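Long-range contacts in tryptophanyl-tRNA synthetase (Pyrococcus horikoshii, PDB 3JXE), which catalyses the ATP-dependent attachment of L-tryptophan to tRNA(Trp), releasing AMP and diphosphate: residues F158-A169 with F193-F204; V244-M254 with V302-F310. All coordinates share one frame; numbering follows the deposited sequence.

Interaction 1 of 2, residues F158-A169 with F193-F204; sequences FTKIYEMAIPIA and FFPAIQIAPTFF. With TYM (tryptophanyl-5'AMP), chain E.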
loop_
_atom_site.group_PDB
_atom_site.type_symbol
_atom_site.label_atom_id
_atom_site.label_comp_id
_atom_site.label_asym_id
_atom_site.label_seq_id
_atom_site.Cartn_x
_atom_site.Cartn_y
_atom_site.Cartn_z
ATOM N N PHE B 158 0.664 -11.375 -1.665
ATOM C CA PHE B 158 -0.738 -11.259 -1.288
ATOM C C PHE B 158 -1.018 -9.785 -1.013
ATOM O O PHE B 158 -1.228 -9.379 0.133
ATOM C CB PHE B 158 -1.038 -12.133 -0.063
ATOM C CG PHE B 158 -2.486 -12.140 0.353
ATOM C CD1 PHE B 158 -2.883 -11.540 1.548
ATOM C CD2 PHE B 158 -3.455 -12.755 -0.441
ATOM C CE1 PHE B 158 -4.222 -11.545 1.944
ATOM C CE2 PHE B 158 -4.796 -12.766 -0.055
ATOM C CZ PHE B 158 -5.179 -12.163 1.141
ATOM N N THR B 159 -1.014 -8.991 -2.083
ATOM C CA THR B 159 -1.142 -7.538 -1.987
ATOM C C THR B 159 -2.536 -7.080 -1.553
ATOM O O THR B 159 -2.818 -5.882 -1.495
ATOM C CB THR B 159 -0.749 -6.840 -3.303
ATOM O OG1 THR B 159 -1.401 -7.475 -4.408
ATOM C CG2 THR B 159 0.757 -6.882 -3.506
ATOM N N LYS B 160 -3.393 -8.042 -1.227
ATOM C CA LYS B 160 -4.738 -7.764 -0.749
ATOM C C LYS B 160 -4.732 -6.941 0.548
ATOM O O LYS B 160 -5.674 -6.184 0.800
ATOM C CB LYS B 160 -5.509 -9.076 -0.559
ATOM C CG LYS B 160 -7.012 -8.990 -0.802
ATOM C CD LYS B 160 -7.787 -8.725 0.489
ATOM C CE LYS B 160 -9.288 -8.912 0.299
ATOM N NZ LYS B 160 -9.864 -7.946 -0.685
ATOM N N ILE B 161 -3.675 -7.071 1.356
ATOM C CA ILE B 161 -3.580 -6.299 2.607
ATOM C C ILE B 161 -3.538 -4.795 2.375
ATOM O O ILE B 161 -3.863 -4.026 3.278
ATOM C CB ILE B 161 -2.407 -6.724 3.568
ATOM C CG1 ILE B 161 -1.011 -6.343 3.026
ATOM C CG2 ILE B 161 -2.542 -8.180 4.004
ATOM C CD1 ILE B 161 -0.655 -6.844 1.638
ATOM N N TYR B 162 -3.142 -4.374 1.175
ATOM C CA TYR B 162 -3.210 -2.961 0.832
ATOM C C TYR B 162 -4.658 -2.470 0.896
ATOM O O TYR B 162 -4.938 -1.442 1.509
ATOM C CB TYR B 162 -2.596 -2.671 -0.539
ATOM C CG TYR B 162 -2.720 -1.217 -0.933
ATOM C CD1 TYR B 162 -3.555 -0.826 -1.979
ATOM C CD2 TYR B 162 -2.028 -0.227 -0.236
ATOM C CE1 TYR B 162 -3.680 0.512 -2.335
ATOM C CE2 TYR B 162 -2.145 1.109 -0.582
ATOM C CZ TYR B 162 -2.971 1.472 -1.630
ATOM O OH TYR B 162 -3.087 2.798 -1.970
ATOM N N GLU B 163 -5.567 -3.222 0.278
ATOM C CA GLU B 163 -6.996 -2.927 0.337
ATOM C C GLU B 163 -7.536 -3.120 1.758
ATOM O O GLU B 163 -8.484 -2.449 2.163
ATOM C CB GLU B 163 -7.756 -3.797 -0.669
ATOM C CG GLU B 163 -9.193 -3.363 -0.957
ATOM C CD GLU B 163 -10.209 -3.974 -0.001
ATOM O OE1 GLU B 163 -9.994 -5.121 0.456
ATOM O OE2 GLU B 163 -11.229 -3.306 0.291
ATOM N N MET B 164 -6.919 -4.026 2.511
ATOM C CA MET B 164 -7.287 -4.268 3.906
ATOM C C MET B 164 -6.749 -3.197 4.856
ATOM O O MET B 164 -7.193 -3.106 6.001
ATOM C CB MET B 164 -6.790 -5.640 4.364
ATOM C CG MET B 164 -7.504 -6.823 3.734
ATOM S SD MET B 164 -6.679 -8.388 4.091
ATOM C CE MET B 164 -6.882 -8.512 5.868
ATOM N N ALA B 165 -5.793 -2.400 4.381
ATOM C CA ALA B 165 -5.139 -1.380 5.203
ATOM C C ALA B 165 -5.740 0.014 5.029
ATOM O O ALA B 165 -5.664 0.843 5.937
ATOM C CB ALA B 165 -3.648 -1.344 4.914
ATOM N N ILE B 166 -6.331 0.261 3.862
ATOM C CA ILE B 166 -6.873 1.578 3.510
ATOM C C ILE B 166 -7.804 2.186 4.582
ATOM O O ILE B 166 -7.602 3.339 4.971
ATOM C CB ILE B 166 -7.528 1.581 2.088
ATOM C CG1 ILE B 166 -6.493 1.262 0.999
ATOM C CG2 ILE B 166 -8.218 2.910 1.789
ATOM C CD1 ILE B 166 -5.342 2.261 0.882
ATOM N N PRO B 167 -8.816 1.427 5.062
ATOM C CA PRO B 167 -9.679 1.955 6.125
ATOM C C PRO B 167 -8.935 2.606 7.302
ATOM O O PRO B 167 -9.250 3.742 7.662
ATOM C CB PRO B 167 -10.453 0.719 6.585
ATOM C CG PRO B 167 -10.568 -0.094 5.353
ATOM C CD PRO B 167 -9.253 0.080 4.643
ATOM N N ILE B 168 -7.960 1.908 7.883
ATOM C CA ILE B 168 -7.207 2.455 9.021
ATOM C C ILE B 168 -6.113 3.450 8.594
ATOM O O ILE B 168 -5.645 4.254 9.401
ATOM C CB ILE B 168 -6.642 1.339 9.958
ATOM C CG1 ILE B 168 -6.338 1.920 11.348
ATOM C CG2 ILE B 168 -5.421 0.649 9.336
ATOM C CD1 ILE B 168 -6.224 0.899 12.459
ATOM N N ALA B 169 -5.723 3.401 7.324
ATOM C CA ALA B 169 -4.763 4.360 6.780
ATOM C C ALA B 169 -5.391 5.749 6.639
ATOM O O ALA B 169 -4.687 6.738 6.429
ATOM C CB ALA B 169 -4.221 3.875 5.450
ATOM N N PHE B 193 3.483 4.694 6.038
ATOM C CA PHE B 193 2.270 3.961 5.695
ATOM C C PHE B 193 2.215 2.589 6.350
ATOM O O PHE B 193 1.134 2.104 6.690
ATOM C CB PHE B 193 2.153 3.808 4.183
ATOM C CG PHE B 193 0.918 3.071 3.739
ATOM C CD1 PHE B 193 1.005 1.768 3.266
ATOM C CD2 PHE B 193 -0.332 3.679 3.798
ATOM C CE1 PHE B 193 -0.131 1.081 2.856
ATOM C CE2 PHE B 193 -1.473 3.001 3.389
ATOM C CZ PHE B 193 -1.373 1.698 2.920
ATOM N N PHE B 194 3.382 1.975 6.535
ATOM C CA PHE B 194 3.466 0.570 6.934
ATOM C C PHE B 194 2.634 0.126 8.151
ATOM O O PHE B 194 2.091 -0.977 8.132
ATOM C CB PHE B 194 4.919 0.100 7.088
ATOM C CG PHE B 194 5.030 -1.310 7.588
ATOM C CD1 PHE B 194 5.343 -1.566 8.919
ATOM C CD2 PHE B 194 4.764 -2.384 6.743
ATOM C CE1 PHE B 194 5.417 -2.867 9.394
ATOM C CE2 PHE B 194 4.834 -3.688 7.210
ATOM C CZ PHE B 194 5.161 -3.930 8.540
ATOM N N PRO B 195 2.542 0.955 9.215
ATOM C CA PRO B 195 1.721 0.532 10.357
ATOM C C PRO B 195 0.307 0.078 9.974
ATOM O O PRO B 195 -0.245 -0.817 10.619
ATOM C CB PRO B 195 1.664 1.787 11.227
ATOM C CG PRO B 195 2.928 2.487 10.931
ATOM C CD PRO B 195 3.177 2.263 9.469
ATOM N N ALA B 196 -0.260 0.682 8.929
ATOM C CA ALA B 196 -1.565 0.275 8.406
ATOM C C ALA B 196 -1.535 -1.161 7.874
ATOM O O ALA B 196 -2.507 -1.904 8.025
ATOM C CB ALA B 196 -2.033 1.238 7.326
ATOM N N ILE B 197 -0.414 -1.539 7.263
ATOM C CA ILE B 197 -0.215 -2.884 6.723
ATOM C C ILE B 197 -0.107 -3.946 7.827
ATOM O O ILE B 197 -0.690 -5.023 7.703
ATOM C CB ILE B 197 1.024 -2.936 5.777
ATOM C CG1 ILE B 197 0.819 -2.030 4.553
ATOM C CG2 ILE B 197 1.358 -4.368 5.358
ATOM C CD1 ILE B 197 -0.216 -2.521 3.540
ATOM N N GLN B 198 0.623 -3.646 8.901
ATOM C CA GLN B 198 0.793 -4.608 9.999
ATOM C C GLN B 198 -0.465 -4.755 10.859
ATOM O O GLN B 198 -0.687 -5.799 11.478
ATOM C CB GLN B 198 2.015 -4.268 10.866
ATOM C CG GLN B 198 2.282 -5.286 11.983
ATOM C CD GLN B 198 3.734 -5.353 12.418
ATOM O OE1 GLN B 198 4.635 -4.925 11.701
ATOM N NE2 GLN B 198 3.966 -5.917 13.597
ATOM N N ILE B 199 -1.280 -3.706 10.892
ATOM C CA ILE B 199 -2.550 -3.731 11.613
ATOM C C ILE B 199 -3.612 -4.501 10.813
ATOM O O ILE B 199 -4.434 -5.219 11.389
ATOM C CB ILE B 199 -3.026 -2.294 11.954
ATOM C CG1 ILE B 199 -2.255 -1.760 13.165
ATOM C CG2 ILE B 199 -4.524 -2.256 12.222
ATOM C CD1 ILE B 199 -2.248 -0.245 13.290
ATOM N N ALA B 200 -3.555 -4.372 9.488
ATOM C CA ALA B 200 -4.548 -4.953 8.574
ATOM C C ALA B 200 -4.969 -6.414 8.838
ATOM O O ALA B 200 -6.164 -6.711 8.803
ATOM C CB ALA B 200 -4.113 -4.768 7.114
ATOM N N PRO B 201 -4.006 -7.328 9.093
ATOM C CA PRO B 201 -4.395 -8.723 9.316
ATOM C C PRO B 201 -5.319 -8.987 10.511
ATOM O O PRO B 201 -5.833 -10.098 10.645
ATOM C CB PRO B 201 -3.051 -9.431 9.519
ATOM C CG PRO B 201 -2.060 -8.556 8.850
ATOM C CD PRO B 201 -2.540 -7.180 9.148
ATOM N N THR B 202 -5.534 -7.984 11.363
ATOM C CA THR B 202 -6.500 -8.112 12.461
ATOM C C THR B 202 -7.942 -8.043 11.949
ATOM O O THR B 202 -8.883 -8.360 12.678
ATOM C CB THR B 202 -6.296 -7.045 13.563
ATOM O OG1 THR B 202 -6.393 -5.734 12.994
ATOM C CG2 THR B 202 -4.943 -7.208 14.236
ATOM N N PHE B 203 -8.102 -7.631 10.694
ATOM C CA PHE B 203 -9.415 -7.537 10.066
ATOM C C PHE B 203 -9.647 -8.673 9.067
ATOM O O PHE B 203 -10.444 -8.532 8.133
ATOM C CB PHE B 203 -9.595 -6.179 9.372
ATOM C CG PHE B 203 -9.113 -5.002 10.182
ATOM C CD1 PHE B 203 -9.585 -4.779 11.475
ATOM C CD2 PHE B 203 -8.200 -4.103 9.639
ATOM C CE1 PHE B 203 -9.141 -3.689 12.220
ATOM C CE2 PHE B 203 -7.753 -3.008 10.373
ATOM C CZ PHE B 203 -8.224 -2.800 11.667
ATOM N N PHE B 204 -8.952 -9.794 9.262
ATOM C CA PHE B 204 -9.138 -10.970 8.409
ATOM C C PHE B 204 -10.490 -11.631 8.657
ATOM O O PHE B 204 -11.099 -12.184 7.739
ATOM C CB PHE B 204 -8.010 -11.988 8.608
ATOM C CG PHE B 204 -6.962 -11.965 7.523
ATOM C CD1 PHE B 204 -5.623 -11.756 7.837
ATOM C CD2 PHE B 204 -7.312 -12.166 6.188
ATOM C CE1 PHE B 204 -4.646 -11.739 6.841
ATOM C CE2 PHE B 204 -6.345 -12.148 5.185
ATOM C CZ PHE B 204 -5.009 -11.935 5.512
HETATM P P TYM E . 10.606 -9.505 13.771
HETATM O O1P TYM E . 10.802 -10.179 12.468
HETATM O O2P TYM E . 11.597 -8.511 14.237
HETATM O "O5'" TYM E . 10.473 -10.624 14.922
HETATM C "C5'" TYM E . 9.541 -11.700 14.761
HETATM C "C4'" TYM E . 8.971 -12.148 16.112
HETATM O "O4'" TYM E . 10.064 -12.396 17.041
HETATM C "C1'" TYM E . 9.852 -11.591 18.237
HETATM N N9 TYM E . 11.229 -11.289 18.741
HETATM C C4 TYM E . 11.778 -11.789 19.848
HETATM N N3 TYM E . 11.334 -12.623 20.807
HETATM C C2 TYM E . 12.108 -12.960 21.833
HETATM N N1 TYM E . 13.342 -12.490 21.949
HETATM C C6 TYM E . 13.850 -11.655 21.026
HETATM N N6 TYM E . 15.091 -11.194 21.156
HETATM C C5 TYM E . 13.063 -11.281 19.939
HETATM N N7 TYM E . 13.256 -10.495 18.884
HETATM C C8 TYM E . 12.139 -10.506 18.152
HETATM C "C2'" TYM E . 9.019 -10.404 17.761
HETATM O "O2'" TYM E . 8.228 -9.898 18.833
HETATM C "C3'" TYM E . 8.101 -11.054 16.733
HETATM O "O3'" TYM E . 6.992 -11.684 17.395
HETATM N NH3 TYM E . 7.426 -6.180 11.936
HETATM C CA TYM E . 7.483 -7.509 12.557
HETATM C CB TYM E . 6.791 -8.530 11.652
HETATM C CG TYM E . 5.288 -8.717 12.022
HETATM C CD2 TYM E . 4.748 -9.210 13.206
HETATM C CE2 TYM E . 3.352 -9.198 13.082
HETATM C CE3 TYM E . 5.334 -9.670 14.383
HETATM C CD1 TYM E . 4.231 -8.430 11.229
HETATM N NE1 TYM E . 3.020 -8.727 11.883
HETATM C CZ2 TYM E . 2.558 -9.646 14.130
HETATM C CZ3 TYM E . 4.531 -10.115 15.434
HETATM C CH2 TYM E . 3.143 -10.104 15.308
HETATM C C TYM E . 8.943 -7.932 12.760
HETATM O O TYM E . 9.832 -7.478 12.036
HETATM O OPP TYM E . 9.133 -8.825 13.787
#
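Two helices of the Rossmann-type catalytic domain, 160-171 and 189-199, pack here, the axes of segments 160-169 and 193-199 crossing at 111°: A165 and A169 are set against A196 and, in the turn just after the second helix, A200, small residues that let those axes come within 8.1 Å. A165 CB sits over the turn of the second helix, 3.9 Å from A196 CB, with I197 CD1 beside it. I168 reaches across with CD1 to I199 CG2 at 3.6 Å. Toward one end, the F193 ring fills the space between A169 CB and the Y162 ring, whose plane is turned 49° from it. At the other end the M164 chain, bent at its last torsion (chi3 65°), lays CE almost on the normal through the middle of the F204 ring, 3.6 Å from the centroid, a CH-pi contact that SD beside the ring makes Met-aromatic. F158 CE1 meets its edge, so F204 is held by a methyl group on a face and another ring on its rim.

Q198 points from the far side of its helix into the active site. OE1 accepts from NH3 of the tryptophanyl-adenylate at 3.1 Å, while NE2 lies near the indole, 3.4 Å from CE2 of TYM, and is bonded to Q217. With an alanine here the ligand's amino group would probably lose this acceptor and Q217 its amide partner.

In the dimer F193 stacks on F193 of the second subunit, whose D115 bonds the Y162 hydroxyl. Q111 and Y77 hydrogen-bond to the carbonyl oxygens of I197 and Q198. Between the two segments apolar side chains, some resting on carbonyl oxygens, make a fit of shape and burial, while Q198 and the Y162 hydroxyl turn to ligand and second subunit.

Interaction 2 of 2, residues V244-M254 with V302-F310; sequences VPSLTSLSGKM and VVFKWLEIF. With TYM (tryptophanyl-5'AMP), chain E; SO4 (sulfate ion), chain F.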
loop_
_atom_site.group_PDB
_atom_site.type_symbol
_atom_site.label_atom_id
_atom_site.label_comp_id
_atom_site.label_asym_id
_atom_site.label_seq_id
_atom_site.Cartn_x
_atom_site.Cartn_y
_atom_site.Cartn_z
ATOM N N VAL B 244 14.509 -12.786 24.522
ATOM C CA VAL B 244 15.606 -13.719 24.735
ATOM C C VAL B 244 16.903 -12.913 24.678
ATOM O O VAL B 244 17.189 -12.274 23.662
ATOM C CB VAL B 244 15.625 -14.839 23.671
ATOM C CG1 VAL B 244 16.683 -15.883 24.004
ATOM C CG2 VAL B 244 14.261 -15.492 23.558
ATOM N N PRO B 245 17.683 -12.923 25.775
ATOM C CA PRO B 245 18.922 -12.145 25.819
ATOM C C PRO B 245 20.031 -12.776 24.978
ATOM O O PRO B 245 19.984 -13.975 24.696
ATOM C CB PRO B 245 19.296 -12.173 27.303
ATOM C CG PRO B 245 18.708 -13.438 27.814
ATOM C CD PRO B 245 17.448 -13.661 27.031
ATOM N N SER B 246 21.010 -11.968 24.577
ATOM C CA SER B 246 22.171 -12.476 23.853
ATOM C C SER B 246 23.127 -13.175 24.818
ATOM O O SER B 246 22.996 -13.034 26.037
ATOM C CB SER B 246 22.880 -11.347 23.097
ATOM O OG SER B 246 23.543 -10.460 23.981
ATOM N N LEU B 247 24.078 -13.928 24.268
ATOM C CA LEU B 247 25.045 -14.689 25.063
ATOM C C LEU B 247 25.827 -13.834 26.059
ATOM O O LEU B 247 25.793 -14.093 27.265
ATOM C CB LEU B 247 26.021 -15.438 24.150
ATOM C CG LEU B 247 25.591 -16.799 23.601
ATOM C CD1 LEU B 247 26.436 -17.174 22.392
ATOM C CD2 LEU B 247 25.667 -17.880 24.677
ATOM N N THR B 248 26.520 -12.818 25.551
ATOM C CA THR B 248 27.402 -11.998 26.378
ATOM C C THR B 248 26.632 -10.966 27.201
ATOM O O THR B 248 26.708 -10.964 28.432
ATOM C CB THR B 248 28.489 -11.283 25.534
ATOM O OG1 THR B 248 27.863 -10.447 24.553
ATOM C CG2 THR B 248 29.394 -12.299 24.836
ATOM N N SER B 249 25.883 -10.107 26.514
ATOM C CA SER B 249 25.223 -8.961 27.142
ATOM C C SER B 249 23.917 -9.318 27.859
ATOM O O SER B 249 23.239 -10.287 27.505
ATOM C CB SER B 249 24.980 -7.859 26.104
ATOM O OG SER B 249 24.501 -6.674 26.715
ATOM N N LEU B 250 23.583 -8.527 28.876
ATOM C CA LEU B 250 22.317 -8.655 29.595
ATOM C C LEU B 250 21.360 -7.527 29.191
ATOM O O LEU B 250 20.173 -7.548 29.533
ATOM C CB LEU B 250 22.545 -8.679 31.119
ATOM C CG LEU B 250 23.018 -7.435 31.893
ATOM C CD1 LEU B 250 22.714 -7.589 33.384
ATOM C CD2 LEU B 250 24.504 -7.119 31.678
ATOM N N SER B 251 21.894 -6.551 28.458
ATOM C CA SER B 251 21.116 -5.432 27.934
ATOM C C SER B 251 20.715 -5.677 26.477
ATOM O O SER B 251 21.358 -6.455 25.768
ATOM C CB SER B 251 21.901 -4.122 28.063
ATOM O OG SER B 251 22.965 -4.051 27.129
ATOM N N GLY B 252 19.654 -5.000 26.040
ATOM C CA GLY B 252 19.105 -5.192 24.701
ATOM C C GLY B 252 18.436 -6.546 24.563
ATOM O O GLY B 252 17.784 -7.024 25.494
ATOM N N LYS B 253 18.601 -7.161 23.396
ATOM C CA LYS B 253 18.067 -8.496 23.126
ATOM C C LYS B 253 18.962 -9.242 22.135
ATOM O O LYS B 253 19.927 -8.676 21.615
ATOM C CB LYS B 253 16.626 -8.415 22.600
ATOM C CG LYS B 253 16.474 -7.755 21.230
ATOM C CD LYS B 253 15.027 -7.766 20.772
ATOM C CE LYS B 253 14.877 -7.180 19.377
ATOM N NZ LYS B 253 15.380 -8.097 18.317
ATOM N N MET B 254 18.642 -10.509 21.883
ATOM C CA MET B 254 19.327 -11.277 20.851
ATOM C C MET B 254 18.938 -10.722 19.488
ATOM O O MET B 254 17.761 -10.715 19.124
ATOM C CB MET B 254 18.971 -12.760 20.945
ATOM C CG MET B 254 19.820 -13.650 20.055
ATOM S SD MET B 254 19.169 -15.316 19.860
ATOM C CE MET B 254 19.503 -16.016 21.472
ATOM N N VAL B 302 22.550 -15.749 31.903
ATOM C CA VAL B 302 22.183 -16.010 30.510
ATOM C C VAL B 302 22.125 -17.512 30.207
ATOM O O VAL B 302 21.188 -17.982 29.555
ATOM C CB VAL B 302 23.164 -15.302 29.529
ATOM C CG1 VAL B 302 22.799 -15.594 28.076
ATOM C CG2 VAL B 302 23.185 -13.793 29.782
ATOM N N VAL B 303 23.120 -18.252 30.698
ATOM C CA VAL B 303 23.202 -19.707 30.512
ATOM C C VAL B 303 21.908 -20.405 30.952
ATOM O O VAL B 303 21.395 -21.278 30.244
ATOM C CB VAL B 303 24.426 -20.318 31.262
ATOM C CG1 VAL B 303 24.571 -21.808 30.953
ATOM C CG2 VAL B 303 25.712 -19.578 30.901
ATOM N N PHE B 304 21.382 -20.002 32.110
ATOM C CA PHE B 304 20.171 -20.607 32.666
ATOM C C PHE B 304 18.880 -19.880 32.292
ATOM O O PHE B 304 17.795 -20.449 32.416
ATOM C CB PHE B 304 20.293 -20.780 34.183
ATOM C CG PHE B 304 21.007 -22.041 34.589
ATOM C CD1 PHE B 304 20.291 -23.209 34.846
ATOM C CD2 PHE B 304 22.395 -22.068 34.700
ATOM C CE1 PHE B 304 20.946 -24.385 35.214
ATOM C CE2 PHE B 304 23.061 -23.239 35.068
ATOM C CZ PHE B 304 22.334 -24.399 35.327
ATOM N N LYS B 305 19.001 -18.632 31.836
ATOM C CA LYS B 305 17.856 -17.882 31.314
ATOM C C LYS B 305 17.253 -18.601 30.109
ATOM O O LYS B 305 16.035 -18.731 30.001
ATOM C CB LYS B 305 18.261 -16.455 30.924
ATOM C CG LYS B 305 18.229 -15.434 32.062
ATOM C CD LYS B 305 17.001 -14.520 32.009
ATOM C CE LYS B 305 15.852 -15.019 32.880
ATOM N NZ LYS B 305 15.022 -16.053 32.205
ATOM N N TRP B 306 18.124 -19.081 29.223
ATOM C CA TRP B 306 17.725 -19.783 28.006
ATOM C C TRP B 306 17.053 -21.117 28.312
ATOM O O TRP B 306 16.069 -21.484 27.666
ATOM C CB TRP B 306 18.945 -20.014 27.114
ATOM C CG TRP B 306 19.515 -18.764 26.505
ATOM C CD1 TRP B 306 19.262 -17.471 26.875
ATOM C CD2 TRP B 306 20.462 -18.694 25.435
ATOM N NE1 TRP B 306 19.979 -16.603 26.091
ATOM C CE2 TRP B 306 20.726 -17.326 25.200
ATOM C CE3 TRP B 306 21.109 -19.654 24.647
ATOM C CZ2 TRP B 306 21.614 -16.893 24.210
ATOM C CZ3 TRP B 306 21.990 -19.223 23.663
ATOM C CH2 TRP B 306 22.230 -17.854 23.451
ATOM N N LEU B 307 17.595 -21.833 29.294
ATOM C CA LEU B 307 17.040 -23.111 29.730
ATOM C C LEU B 307 15.686 -22.925 30.406
ATOM O O LEU B 307 14.797 -23.771 30.278
ATOM C CB LEU B 307 18.010 -23.822 30.676
ATOM C CG LEU B 307 19.324 -24.341 30.086
ATOM C CD1 LEU B 307 20.396 -24.416 31.161
ATOM C CD2 LEU B 307 19.132 -25.693 29.406
ATOM N N GLU B 308 15.539 -21.811 31.121
ATOM C CA GLU B 308 14.289 -21.467 31.792
ATOM C C GLU B 308 13.185 -21.139 30.789
ATOM O O GLU B 308 12.027 -21.506 30.992
ATOM C CB GLU B 308 14.503 -20.281 32.739
ATOM C CG GLU B 308 13.319 -19.979 33.657
ATOM C CD GLU B 308 13.398 -18.600 34.291
ATOM O OE1 GLU B 308 14.477 -18.228 34.800
ATOM O OE2 GLU B 308 12.371 -17.890 34.284
ATOM N N ILE B 309 13.549 -20.463 29.703
ATOM C CA ILE B 309 12.552 -19.909 28.784
ATOM C C ILE B 309 12.236 -20.768 27.553
ATOM O O ILE B 309 11.192 -20.573 26.925
ATOM C CB ILE B 309 12.891 -18.447 28.362
ATOM C CG1 ILE B 309 14.157 -18.395 27.498
ATOM C CG2 ILE B 309 12.997 -17.542 29.598
ATOM C CD1 ILE B 309 14.475 -17.022 26.937
ATOM N N PHE B 310 13.112 -21.713 27.211
ATOM C CA PHE B 310 12.914 -22.499 25.986
ATOM C C PHE B 310 13.420 -23.949 25.989
ATOM O O PHE B 310 12.770 -24.824 25.415
ATOM C CB PHE B 310 13.485 -21.745 24.774
ATOM C CG PHE B 310 13.018 -22.281 23.446
ATOM C CD1 PHE B 310 11.672 -22.220 23.089
ATOM C CD2 PHE B 310 13.925 -22.833 22.548
ATOM C CE1 PHE B 310 11.236 -22.714 21.863
ATOM C CE2 PHE B 310 13.499 -23.327 21.318
ATOM C CZ PHE B 310 12.151 -23.267 20.975
HETATM P P TYM E . 10.606 -9.505 13.771
HETATM O O1P TYM E . 10.802 -10.179 12.468
HETATM O O2P TYM E . 11.597 -8.511 14.237
HETATM O "O5'" TYM E . 10.473 -10.624 14.922
HETATM C "C5'" TYM E . 9.541 -11.700 14.761
HETATM C "C4'" TYM E . 8.971 -12.148 16.112
HETATM O "O4'" TYM E . 10.064 -12.396 17.041
HETATM C "C1'" TYM E . 9.852 -11.591 18.237
HETATM N N9 TYM E . 11.229 -11.289 18.741
HETATM C C4 TYM E . 11.778 -11.789 19.848
HETATM N N3 TYM E . 11.334 -12.623 20.807
HETATM C C2 TYM E . 12.108 -12.960 21.833
HETATM N N1 TYM E . 13.342 -12.490 21.949
HETATM C C6 TYM E . 13.850 -11.655 21.026
HETATM N N6 TYM E . 15.091 -11.194 21.156
HETATM C C5 TYM E . 13.063 -11.281 19.939
HETATM N N7 TYM E . 13.256 -10.495 18.884
HETATM C C8 TYM E . 12.139 -10.506 18.152
HETATM C "C2'" TYM E . 9.019 -10.404 17.761
HETATM O "O2'" TYM E . 8.228 -9.898 18.833
HETATM C "C3'" TYM E . 8.101 -11.054 16.733
HETATM O "O3'" TYM E . 6.992 -11.684 17.395
HETATM N NH3 TYM E . 7.426 -6.180 11.936
HETATM C CA TYM E . 7.483 -7.509 12.557
HETATM C CB TYM E . 6.791 -8.530 11.652
HETATM C CG TYM E . 5.288 -8.717 12.022
HETATM C CD2 TYM E . 4.748 -9.210 13.206
HETATM C CE2 TYM E . 3.352 -9.198 13.082
HETATM C CE3 TYM E . 5.334 -9.670 14.383
HETATM C CD1 TYM E . 4.231 -8.430 11.229
HETATM N NE1 TYM E . 3.020 -8.727 11.883
HETATM C CZ2 TYM E . 2.558 -9.646 14.130
HETATM C CZ3 TYM E . 4.531 -10.115 15.434
HETATM C CH2 TYM E . 3.143 -10.104 15.308
HETATM C C TYM E . 8.943 -7.932 12.760
HETATM O O TYM E . 9.832 -7.478 12.036
HETATM O OPP TYM E . 9.133 -8.825 13.787
HETATM S S SO4 F . 16.622 -8.873 15.155
HETATM O O1 SO4 F . 16.926 -7.521 15.619
HETATM O O2 SO4 F . 16.457 -9.758 16.303
HETATM O O3 SO4 F . 15.389 -8.873 14.373
HETATM O O4 SO4 F . 17.712 -9.347 14.313
#
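W306 reaches from helix 301-311 into the loop 244-254, touching V244, P245, L247 and M254 along its length. CB leaves the helix flank without aiming straight at the loop, and chi1 of -69°, which puts CG anti to the carbonyl carbon, carries the indole over to it. CD1 comes first, 4.2 Å from both V244 CG1, which lies over one face, and P245 CG, which lies at the ring edge. NE1 then gives the one hydrogen bond across the contact, to P245 O at 3.0 Å; it is bent, 134° at the hydrogen, and the donor stands above the carbonyl plane. Farther along, CZ2 takes M254 CE at 3.6 Å. At the tip CH2 rests against L247 CG at 3.5 Å, with CD2 of that leucine close by. I343 of helix 332-367 also packs on the indole.

A turn away on either side, V302 CG1 lies by the carbonyl oxygens of S246 and L247, and I309 CD1 touches V244 CG2 at 3.7 Å. The loop these residues hold grips the adenine of the adenylate: V244 N donates to TYM N1 in a nearly straight bond of 2.8 Å, and K253 NZ donates to TYM N7 at 3.3 Å. K253 NZ also bonds weakly to a sulfate, which H87 and H90 of the HIGH region and S255 and A256 bind as well. Backbone reading of adenine beside the lysine and methionine that open the KMSKS region, facing the HIGH histidines, is the signature of a class I aminoacyl-tRNA synthetase active site.

Overall arrangement
After the N-terminal strands, the chain lays down the parallel strands 75-80, 108-112 and 150-154 of the mixed central sheet, and interaction 1 then closes a short loop of 23 residues, largely helical, tying helix 160-171 to helix 189-199 at the dimer interface. The chain goes on through strands 209-214 and 237-241 before interaction 2 opens; it closes over 47 residues, part of them unmodelled, joining the KMSKS loop to helix 301-311. The two loops follow in series, neither nesting nor crossing. Their centres lie about 34 Å apart on opposite sides of the chain's centre, and the tryptophanyl-adenylate bridges them, its amino-acid end at interaction 1 and its adenine at interaction 2.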